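Local coordinates for protein endo-1,4-b-d-mannanase (Trichoderma reesei, PDB 1QNR) that hydrolyses internal beta-1,4 linkages of mannan chains as an endo-acting mannanase of glycoside hydrolase family 5, at residues 53-58 with 104-109. Residues are numbered along the deposited sequence; the frame is centred on the assembly and turned at random.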
loop_
_atom_site.group_PDB
_atom_site.type_symbol
_atom_site.label_atom_id
_atom_site.label_comp_id
_atom_site.label_asym_id
_atom_site.label_seq_id
_atom_site.Cartn_x
_atom_site.Cartn_y
_atom_site.Cartn_z
ATOM N N VAL A 53 -3.644 -5.169 -6.737
ATOM C CA VAL A 53 -2.175 -5.078 -6.702
ATOM C C VAL A 53 -1.816 -3.730 -6.046
ATOM O O VAL A 53 -2.373 -2.679 -6.414
ATOM C CB VAL A 53 -1.519 -5.132 -8.125
ATOM C CG1 VAL A 53 0.015 -5.241 -8.007
ATOM C CG2 VAL A 53 -2.050 -6.313 -8.892
ATOM N N ARG A 54 -0.839 -3.761 -5.120
ATOM C CA ARG A 54 -0.337 -2.503 -4.476
ATOM C C ARG A 54 0.977 -2.129 -5.150
ATOM O O ARG A 54 1.927 -2.958 -5.192
ATOM C CB ARG A 54 -0.277 -2.726 -2.964
ATOM C CG ARG A 54 0.162 -1.422 -2.215
ATOM C CD ARG A 54 -0.294 -1.565 -0.739
ATOM N NE ARG A 54 0.259 -0.490 0.135
ATOM C CZ ARG A 54 1.418 -0.604 0.831
ATOM N NH1 ARG A 54 2.197 -1.692 0.695
ATOM N NH2 ARG A 54 1.716 0.380 1.688
ATOM N N VAL A 55 1.070 -0.909 -5.718
ATOM C CA VAL A 55 2.299 -0.460 -6.510
ATOM C C VAL A 55 2.752 0.870 -5.932
ATOM O O VAL A 55 1.902 1.658 -5.436
ATOM C CB VAL A 55 1.956 -0.372 -8.025
ATOM C CG1 VAL A 55 1.444 -1.735 -8.544
ATOM C CG2 VAL A 55 0.947 0.736 -8.368
ATOM N N TRP A 56 4.060 1.205 -6.051
ATOM C CA TRP A 56 4.465 2.568 -5.532
ATOM C C TRP A 56 3.977 3.677 -6.462
ATOM O O TRP A 56 4.145 3.658 -7.690
ATOM C CB TRP A 56 5.992 2.656 -5.374
ATOM C CG TRP A 56 6.558 1.945 -4.149
ATOM C CD1 TRP A 56 7.913 1.901 -3.909
ATOM C CD2 TRP A 56 5.911 1.289 -3.026
ATOM N NE1 TRP A 56 8.136 1.305 -2.685
ATOM C CE2 TRP A 56 6.943 0.896 -2.139
ATOM C CE3 TRP A 56 4.554 0.984 -2.709
ATOM C CZ2 TRP A 56 6.702 0.254 -0.901
ATOM C CZ3 TRP A 56 4.348 0.311 -1.464
ATOM C CH2 TRP A 56 5.398 -0.076 -0.551
ATOM N N GLY A 57 3.442 4.762 -5.859
ATOM C CA GLY A 57 3.067 5.960 -6.643
ATOM C C GLY A 57 4.056 7.095 -6.497
ATOM O O GLY A 57 3.711 8.254 -6.889
ATOM N N PHE A 58 5.283 6.796 -6.063
ATOM C CA PHE A 58 6.342 7.747 -5.828
ATOM C C PHE A 58 7.691 7.191 -6.297
ATOM O O PHE A 58 7.897 5.979 -6.382
ATOM C CB PHE A 58 6.477 8.065 -4.274
ATOM C CG PHE A 58 6.629 6.811 -3.398
ATOM C CD1 PHE A 58 7.919 6.223 -3.231
ATOM C CD2 PHE A 58 5.539 6.212 -2.794
ATOM C CE1 PHE A 58 8.031 5.066 -2.463
ATOM C CE2 PHE A 58 5.656 5.060 -1.993
ATOM C CZ PHE A 58 6.919 4.487 -1.839
ATOM N N LEU A 104 -7.741 -5.662 -13.221
ATOM C CA LEU A 104 -7.149 -5.592 -11.852
ATOM C C LEU A 104 -7.367 -4.184 -11.253
ATOM O O LEU A 104 -7.533 -3.230 -12.030
ATOM C CB LEU A 104 -5.601 -5.822 -11.942
ATOM C CG LEU A 104 -5.194 -7.270 -12.292
ATOM C CD1 LEU A 104 -3.686 -7.342 -12.601
ATOM C CD2 LEU A 104 -5.591 -8.291 -11.214
ATOM N N LYS A 105 -7.361 -4.095 -9.922
ATOM C CA LYS A 105 -7.503 -2.776 -9.266
ATOM C C LYS A 105 -6.176 -2.448 -8.526
ATOM O O LYS A 105 -5.499 -3.403 -8.092
ATOM C CB LYS A 105 -8.624 -2.812 -8.194
ATOM C CG LYS A 105 -9.982 -3.324 -8.812
ATOM C CD LYS A 105 -10.494 -2.445 -9.942
ATOM C CE LYS A 105 -11.894 -2.948 -10.362
ATOM N NZ LYS A 105 -12.305 -2.249 -11.651
ATOM N N LEU A 106 -5.857 -1.172 -8.380
ATOM C CA LEU A 106 -4.574 -0.791 -7.771
ATOM C C LEU A 106 -4.677 0.078 -6.493
ATOM O O LEU A 106 -5.498 1.014 -6.416
ATOM C CB LEU A 106 -3.821 0.095 -8.790
ATOM C CG LEU A 106 -3.555 -0.551 -10.186
ATOM C CD1 LEU A 106 -2.980 0.504 -11.130
ATOM C CD2 LEU A 106 -2.595 -1.744 -9.971
ATOM N N ILE A 107 -3.842 -0.266 -5.482
ATOM C CA ILE A 107 -3.695 0.631 -4.299
ATOM C C ILE A 107 -2.414 1.425 -4.555
ATOM O O ILE A 107 -1.359 0.798 -4.796
ATOM C CB ILE A 107 -3.670 -0.148 -2.985
ATOM C CG1 ILE A 107 -5.043 -0.810 -2.770
ATOM C CG2 ILE A 107 -3.293 0.807 -1.794
ATOM C CD1 ILE A 107 -5.157 -1.718 -1.509
ATOM N N ILE A 108 -2.460 2.776 -4.461
ATOM C CA ILE A 108 -1.298 3.603 -4.810
ATOM C C ILE A 108 -0.963 4.643 -3.733
ATOM O O ILE A 108 -1.689 5.651 -3.549
ATOM C CB ILE A 108 -1.568 4.353 -6.168
ATOM C CG1 ILE A 108 -1.916 3.365 -7.296
ATOM C CG2 ILE A 108 -0.319 5.193 -6.549
ATOM C CD1 ILE A 108 -2.162 4.003 -8.671
ATOM N N PRO A 109 0.120 4.411 -2.963
ATOM C CA PRO A 109 0.586 5.396 -1.964
ATOM C C PRO A 109 1.432 6.493 -2.603
ATOM O O PRO A 109 2.184 6.273 -3.567
ATOM C CB PRO A 109 1.448 4.538 -0.950
ATOM C CG PRO A 109 1.963 3.428 -1.864
ATOM C CD PRO A 109 0.823 3.107 -2.827
#
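CG of Pro109 meets the six-membered part of the Trp56 indole obliquely, 3.7 Å from its CE3, and also lies 4.0 Å from CE2 of Phe58. The Phe58 ring in turn sits beside the indole: its CZ stands over one face, offset toward the rim, while CB of Trp56 lies over the centre of the phenyl ring. With chi1 at 53°, CG of Phe58 stands between its own N and carbonyl carbon, a setting that brings the ring edge to the carbonyl of Pro109, CD2 to O 3.4 Å. Were Phe58 cut back to an alanine, a gap would probably open beside Pro109 CG and the indole would lose its neighbour on that face. On the side facing helix 35-47, CD2 of Leu106 reaches 4.0 Å from CB of Val53. Gly57 passes tightly over Ile108, its CA 3.5 Å from CG2, where a beta carbon would clash.

Two parallel bridges, Val53 with Leu106 and Arg54 with Ile107, mark 52-54 and 105-109 as adjacent strands of the family 5 TIM barrel, joined through a connection that contains helix 90-102. Val53 N binds Lys105 O, Ile107 N binds Val53 O, and Val55 N approaches Ile107 O nearly in line with the carbonyl (C=O...N 173°). Past the end of strand 52-54, Gly57 N makes a weak bond to Pro109 O, bent to 129°.

At the polar edge, the extended Arg54 chain, its CG anti to the backbone N, runs past Ile107. Arg54 CD lies 4.0 Å from Ile107 CG2. CZ3 of Trp56 lies 3.6 Å above one face of the Arg54 guanidinium. Salt bridges to Glu165 and Glu276 and a hydrogen bond to Asn168 fix this group.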